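Local atomic coordinates of motility-associated killing factor MakB (Vibrio cholerae serotype O1, PDB entry 6W1W), a protein that is one component of a three-part cytotoxin and structurally resembles the alpha-pore-forming toxins, so it probably takes part in making membrane pores. Residues A[192-197]-A[215-220]. Residues are numbered along the deposited sequence; the frame is centred on the assembly and turned at random.
Sequences YIQSMV and AGALFT. With EDO (1,2-ethanediol), chain C.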
loop_
_atom_site.group_PDB
_atom_site.type_symbol
_atom_site.label_atom_id
_atom_site.label_comp_id
_atom_site.label_asym_id
_atom_site.label_seq_id
_atom_site.Cartn_x
_atom_site.Cartn_y
_atom_site.Cartn_z
ATOM N N TYR A 192 1.739 13.582 -6.645
ATOM C CA TYR A 192 1.058 12.440 -7.232
ATOM C C TYR A 192 -0.455 12.658 -7.233
ATOM O O TYR A 192 -0.993 13.483 -6.491
ATOM C CB TYR A 192 1.425 11.155 -6.480
ATOM C CG TYR A 192 2.804 10.631 -6.829
ATOM C CD1 TYR A 192 2.969 9.404 -7.463
ATOM C CD2 TYR A 192 3.940 11.376 -6.550
ATOM C CE1 TYR A 192 4.233 8.931 -7.796
ATOM C CE2 TYR A 192 5.203 10.913 -6.878
ATOM C CZ TYR A 192 5.346 9.694 -7.499
ATOM O OH TYR A 192 6.610 9.251 -7.821
ATOM N N ILE A 193 -1.138 11.912 -8.097
ATOM C CA ILE A 193 -2.584 11.991 -8.245
ATOM C C ILE A 193 -3.157 10.592 -8.098
ATOM O O ILE A 193 -2.753 9.671 -8.816
ATOM C CB ILE A 193 -2.995 12.602 -9.599
ATOM C CG1 ILE A 193 -2.643 14.090 -9.635
ATOM C CG2 ILE A 193 -4.481 12.383 -9.859
ATOM C CD1 ILE A 193 -3.089 14.794 -10.895
ATOM N N GLN A 194 -4.099 10.438 -7.173
ATOM C CA GLN A 194 -4.737 9.160 -6.886
ATOM C C GLN A 194 -6.169 9.199 -7.402
ATOM O O GLN A 194 -6.979 10.007 -6.931
ATOM C CB GLN A 194 -4.695 8.865 -5.385
ATOM C CG GLN A 194 -5.480 7.637 -4.951
ATOM C CD GLN A 194 -5.234 7.282 -3.497
ATOM O OE1 GLN A 194 -4.176 7.589 -2.946
ATOM N NE2 GLN A 194 -6.212 6.637 -2.865
ATOM N N SER A 195 -6.476 8.340 -8.371
ATOM C CA SER A 195 -7.804 8.252 -8.961
ATOM C C SER A 195 -8.297 6.816 -8.881
ATOM O O SER A 195 -7.525 5.874 -9.087
ATOM C CB SER A 195 -7.798 8.719 -10.423
ATOM O OG SER A 195 -6.882 9.785 -10.633
ATOM N N MET A 196 -9.586 6.650 -8.593
ATOM C CA MET A 196 -10.174 5.327 -8.418
ATOM C C MET A 196 -10.665 4.799 -9.761
ATOM O O MET A 196 -11.507 5.428 -10.412
ATOM C CB MET A 196 -11.318 5.370 -7.401
ATOM C CG MET A 196 -10.883 5.686 -5.974
ATOM S SD MET A 196 -9.539 4.634 -5.370
ATOM C CE MET A 196 -10.288 3.009 -5.464
ATOM N N VAL A 197 -10.146 3.646 -10.167
ATOM C CA VAL A 197 -10.502 3.032 -11.440
ATOM C C VAL A 197 -11.413 1.849 -11.137
ATOM O O VAL A 197 -10.956 0.783 -10.714
ATOM C CB VAL A 197 -9.262 2.603 -12.229
ATOM C CG1 VAL A 197 -9.669 1.995 -13.558
ATOM C CG2 VAL A 197 -8.342 3.779 -12.426
ATOM N N ALA A 215 -12.857 -1.968 -7.616
ATOM C CA ALA A 215 -12.172 -0.720 -7.911
ATOM C C ALA A 215 -10.769 -0.730 -7.319
ATOM O O ALA A 215 -10.413 -1.586 -6.508
ATOM C CB ALA A 215 -12.959 0.481 -7.376
ATOM N N GLY A 216 -9.976 0.252 -7.730
ATOM C CA GLY A 216 -8.600 0.352 -7.283
ATOM C C GLY A 216 -7.997 1.668 -7.712
ATOM O O GLY A 216 -8.485 2.325 -8.639
ATOM N N ALA A 217 -6.922 2.045 -7.023
ATOM C CA ALA A 217 -6.291 3.340 -7.235
ATOM C C ALA A 217 -5.238 3.263 -8.330
ATOM O O ALA A 217 -4.514 2.271 -8.452
ATOM C CB ALA A 217 -5.650 3.852 -5.947
ATOM N N LEU A 218 -5.166 4.328 -9.125
ATOM C CA LEU A 218 -4.146 4.508 -10.146
ATOM C C LEU A 218 -3.381 5.786 -9.829
ATOM O O LEU A 218 -3.992 6.820 -9.534
ATOM C CB LEU A 218 -4.781 4.575 -11.540
ATOM C CG LEU A 218 -3.865 4.721 -12.757
ATOM C CD1 LEU A 218 -3.067 3.451 -13.001
ATOM C CD2 LEU A 218 -4.679 5.099 -13.988
ATOM N N PHE A 219 -2.054 5.714 -9.864
ATOM C CA PHE A 219 -1.206 6.854 -9.530
ATOM C C PHE A 219 -0.648 7.484 -10.808
ATOM O O PHE A 219 0.084 6.832 -11.562
ATOM C CB PHE A 219 -0.072 6.429 -8.592
ATOM C CG PHE A 219 -0.526 6.111 -7.196
ATOM C CD1 PHE A 219 0.123 5.139 -6.448
ATOM C CD2 PHE A 219 -1.596 6.785 -6.623
ATOM C CE1 PHE A 219 -0.291 4.840 -5.158
ATOM C CE2 PHE A 219 -2.017 6.490 -5.332
ATOM C CZ PHE A 219 -1.364 5.518 -4.601
ATOM N N THR A 220 -0.983 8.753 -11.042
ATOM C CA THR A 220 -0.490 9.501 -12.190
ATOM C C THR A 220 0.286 10.723 -11.713
ATOM O O THR A 220 -0.025 11.302 -10.669
ATOM C CB THR A 220 -1.639 9.935 -13.116
ATOM O OG1 THR A 220 -2.551 10.775 -12.397
ATOM C CG2 THR A 220 -2.386 8.719 -13.647
HETATM C C1 EDO C . -5.588 -0.938 -11.221
HETATM O O1 EDO C . -4.543 -0.079 -10.743
HETATM C C2 EDO C . -6.947 -0.347 -10.852
HETATM O O2 EDO C . -7.982 -1.315 -11.064
#
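Ile193 and Thr220 begin an antiparallel pairing in which the strands 193-197 and 215-220 run at 147° to each other, their axes approaching to 4.4 Å. Ile193 N donates to Thr220 O at 2.9 Å and receives the return bond from Thr220 N; Ser195 and Leu218 repeat this exchange, with Leu218 N reaching Ser195 O at 2.8 Å. The Val197-Gly216 pair is loose. Between lie the non-hydrogen-bonded couples Gln194-Phe219 and Met196-Ala217. Both segments belong to the hairpin 193-203/209-220, between helices 9-35 and 225-230; 209-220 is outermost in the chain's four-stranded sheet, and 193-203 pairs on its other edge with 338-346. Such a hairpin in a largely helical toxin is consistent with the beta-tongue of ClyA-like toxins. Toward helix 9-35, Phe219 reaches Leu24, while Gln194 touches Asn28 and lies alongside the ring, its amide plane turned 63° away and OE1 3.4 Å from CE2. With CG anti to the backbone N (chi1 173°), its aliphatic CB and CG also line that edge. Flexible Met196 bends at chi2 and chi3, bringing CE 3.5 Å from Gly216 C while SD rests 4.0 Å from the small Ala217 CB. Toward helix 225-230, branched Val197 sets CG2 3.8 Å from Leu218 CB, and both touch Ile229. Beside side-chain-less Gly216 lies a 1,2-ethanediol, probably from the crystallisation liquor, its O1 weakly hydrogen-bonded to Ala217 O. At the far end, beta-branched Ile193 and Thr220 suit extended backbone; Thr220 OG1 sits 3.4 Å from Ile193 CB and is hydrogen-bonded to Tyr223 O.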